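Long-range contact in putative sugar binding protein (Bacteroides vulgatus ATCC 8482, PDB 3KEZ), which probably binds sugars at the outer membrane as a calcium-containing member of the SusD family of nutrient-binding proteins: residues S289-L294 with V414-I419. Numbering follows the deposited sequence.
Sequences SFYQLL and VKDSDI
Y291 packs against I419 and the carboxylates of D416 and D418, and with them makes the tight half of this contact between a short helix and an irregular loop. With its CG anti to the backbone N (chi1 -178°), the tyrosine reaches out from the helix, and CD1 of I419 settles obliquely against it, 3.7 Å from ring atom CD2. D418 comes to the ring edge near its plane, its OD2 lying 2.9 Å from Y291 OH at hydrogen-bonding distance.

D416 illustrates how one carboxylate can serve its own loop and a distant helix at once. Its OD1 accepts from D418 N at 2.8 Å through the anti lone pair, closing an Asx turn that shapes the loop, while OD2 faces the helix. There Q292 NE2 donates to D416 OD2 over 3.1 Å in a nearly straight bond (164°), and K295, one residue beyond the segment, adds a salt bridge to the same oxygen. Were D416 replaced by alanine, K295 would probably lose this counter-charge, the amide of Q292 would be freer to turn and the Asx turn would lose its acceptor.

Toward solvent the fit slackens. Q292 NE2 bends to K415 O in a weak bond, and V414 merely lays CG2 against Q292 OE1 (3.6 Å), while the CB of exposed K415 is directed away from the helix.

Such packing joins helix 288-295 to the loop between strands 409-410 and 430-431, far from the calcium site. Strand 306-309 borders the buried side, its L306 touching Y291 and F308 touching I419, and helix 381-392 meets L293 and L294.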
loop_
_atom_site.group_PDB
_atom_site.type_symbol
_atom_site.label_atom_id
_atom_site.label_comp_id
_atom_site.label_asym_id
_atom_site.label_seq_id
_atom_site.Cartn_x
_atom_site.Cartn_y
_atom_site.Cartn_z
ATOM N N SER A 289 12.713 18.774 -0.588
ATOM C CA SER A 289 12.809 18.437 -2.010
ATOM C C SER A 289 11.439 18.054 -2.601
ATOM O O SER A 289 11.133 18.435 -3.730
ATOM C CB SER A 289 13.826 17.314 -2.276
ATOM O OG SER A 289 13.575 16.121 -1.538
ATOM N N PHE A 290 10.609 17.335 -1.842
ATOM C CA PHE A 290 9.292 16.973 -2.364
ATOM C C PHE A 290 8.360 18.208 -2.419
ATOM O O PHE A 290 7.635 18.397 -3.385
ATOM C CB PHE A 290 8.609 15.884 -1.559
ATOM C CG PHE A 290 7.209 15.603 -2.040
ATOM C CD1 PHE A 290 7.005 14.862 -3.177
ATOM C CD2 PHE A 290 6.113 16.118 -1.385
ATOM C CE1 PHE A 290 5.711 14.595 -3.631
ATOM C CE2 PHE A 290 4.848 15.893 -1.844
ATOM C CZ PHE A 290 4.645 15.108 -2.980
ATOM N N TYR A 291 8.389 19.026 -1.373
ATOM C CA TYR A 291 7.649 20.295 -1.395
ATOM C C TYR A 291 8.031 21.153 -2.607
ATOM O O TYR A 291 7.152 21.681 -3.304
ATOM C CB TYR A 291 7.851 21.054 -0.090
ATOM C CG TYR A 291 7.091 22.349 0.011
ATOM C CD1 TYR A 291 5.734 22.407 -0.268
ATOM C CD2 TYR A 291 7.740 23.527 0.366
ATOM C CE1 TYR A 291 5.028 23.581 -0.171
ATOM C CE2 TYR A 291 7.045 24.729 0.460
ATOM C CZ TYR A 291 5.698 24.746 0.195
ATOM O OH TYR A 291 5.035 25.908 0.277
ATOM N N GLN A 292 9.338 21.266 -2.875
ATOM C CA GLN A 292 9.811 22.033 -4.034
ATOM C C GLN A 292 9.385 21.443 -5.387
ATOM O O GLN A 292 8.965 22.193 -6.282
ATOM C CB GLN A 292 11.301 22.250 -3.958
ATOM C CG GLN A 292 11.613 23.206 -2.799
ATOM C CD GLN A 292 13.081 23.439 -2.575
ATOM O OE1 GLN A 292 13.945 22.766 -3.163
ATOM N NE2 GLN A 292 13.382 24.373 -1.669
ATOM N N LEU A 293 9.452 20.123 -5.522
ATOM C CA LEU A 293 8.906 19.420 -6.701
ATOM C C LEU A 293 7.418 19.711 -6.881
ATOM O O LEU A 293 6.961 20.000 -7.998
ATOM C CB LEU A 293 9.164 17.898 -6.575
ATOM C CG LEU A 293 8.275 16.783 -7.185
ATOM C CD1 LEU A 293 8.894 15.469 -6.867
ATOM C CD2 LEU A 293 6.866 16.722 -6.666
ATOM N N LEU A 294 6.654 19.637 -5.781
ATOM C CA LEU A 294 5.204 19.749 -5.865
ATOM C C LEU A 294 4.835 21.184 -6.223
ATOM O O LEU A 294 3.972 21.413 -7.068
ATOM C CB LEU A 294 4.497 19.278 -4.578
ATOM C CG LEU A 294 2.968 19.101 -4.621
ATOM C CD1 LEU A 294 2.527 18.104 -5.690
ATOM C CD2 LEU A 294 2.354 18.722 -3.233
ATOM N N VAL A 414 18.079 20.005 0.696
ATOM C CA VAL A 414 17.775 21.379 0.303
ATOM C C VAL A 414 16.893 21.984 1.385
ATOM O O VAL A 414 16.182 21.257 2.085
ATOM C CB VAL A 414 17.070 21.473 -1.066
ATOM C CG1 VAL A 414 18.053 21.185 -2.171
ATOM C CG2 VAL A 414 15.875 20.512 -1.149
ATOM N N LYS A 415 16.980 23.305 1.550
ATOM C CA LYS A 415 16.179 24.003 2.537
ATOM C C LYS A 415 15.046 24.787 1.872
ATOM O O LYS A 415 15.110 25.131 0.689
ATOM C CB LYS A 415 17.041 24.949 3.397
ATOM C CG LYS A 415 18.150 24.285 4.270
ATOM C CD LYS A 415 17.701 22.987 4.989
ATOM C CE LYS A 415 18.763 22.453 5.989
ATOM N NZ LYS A 415 19.873 21.691 5.352
ATOM N N ASP A 416 13.997 25.043 2.640
ATOM C CA ASP A 416 12.914 25.896 2.183
ATOM C C ASP A 416 12.415 26.740 3.344
ATOM O O ASP A 416 12.135 26.201 4.414
ATOM C CB ASP A 416 11.774 25.035 1.633
ATOM C CG ASP A 416 10.801 25.832 0.764
ATOM O OD1 ASP A 416 10.093 26.714 1.287
ATOM O OD2 ASP A 416 10.750 25.563 -0.453
ATOM N N SER A 417 12.253 28.045 3.122
ATOM C CA SER A 417 11.828 28.929 4.178
ATOM C C SER A 417 10.328 28.792 4.504
ATOM O O SER A 417 9.901 29.264 5.547
ATOM C CB SER A 417 12.203 30.372 3.830
ATOM O OG SER A 417 11.704 30.717 2.554
ATOM N N ASP A 418 9.533 28.128 3.663
ATOM C CA ASP A 418 8.101 27.892 4.007
ATOM C C ASP A 418 7.958 26.766 5.027
ATOM O O ASP A 418 6.914 26.645 5.676
ATOM C CB ASP A 418 7.257 27.501 2.790
ATOM C CG ASP A 418 6.988 28.650 1.828
ATOM O OD1 ASP A 418 7.017 29.822 2.254
ATOM O OD2 ASP A 418 6.691 28.319 0.637
ATOM N N ILE A 419 8.977 25.904 5.110
ATOM C CA ILE A 419 8.996 24.793 6.056
ATOM C C ILE A 419 10.384 24.720 6.670
ATOM O O ILE A 419 11.146 23.779 6.435
ATOM C CB ILE A 419 8.586 23.461 5.400
ATOM C CG1 ILE A 419 9.387 23.166 4.108
ATOM C CG2 ILE A 419 7.092 23.480 5.162
ATOM C CD1 ILE A 419 8.980 21.887 3.443
#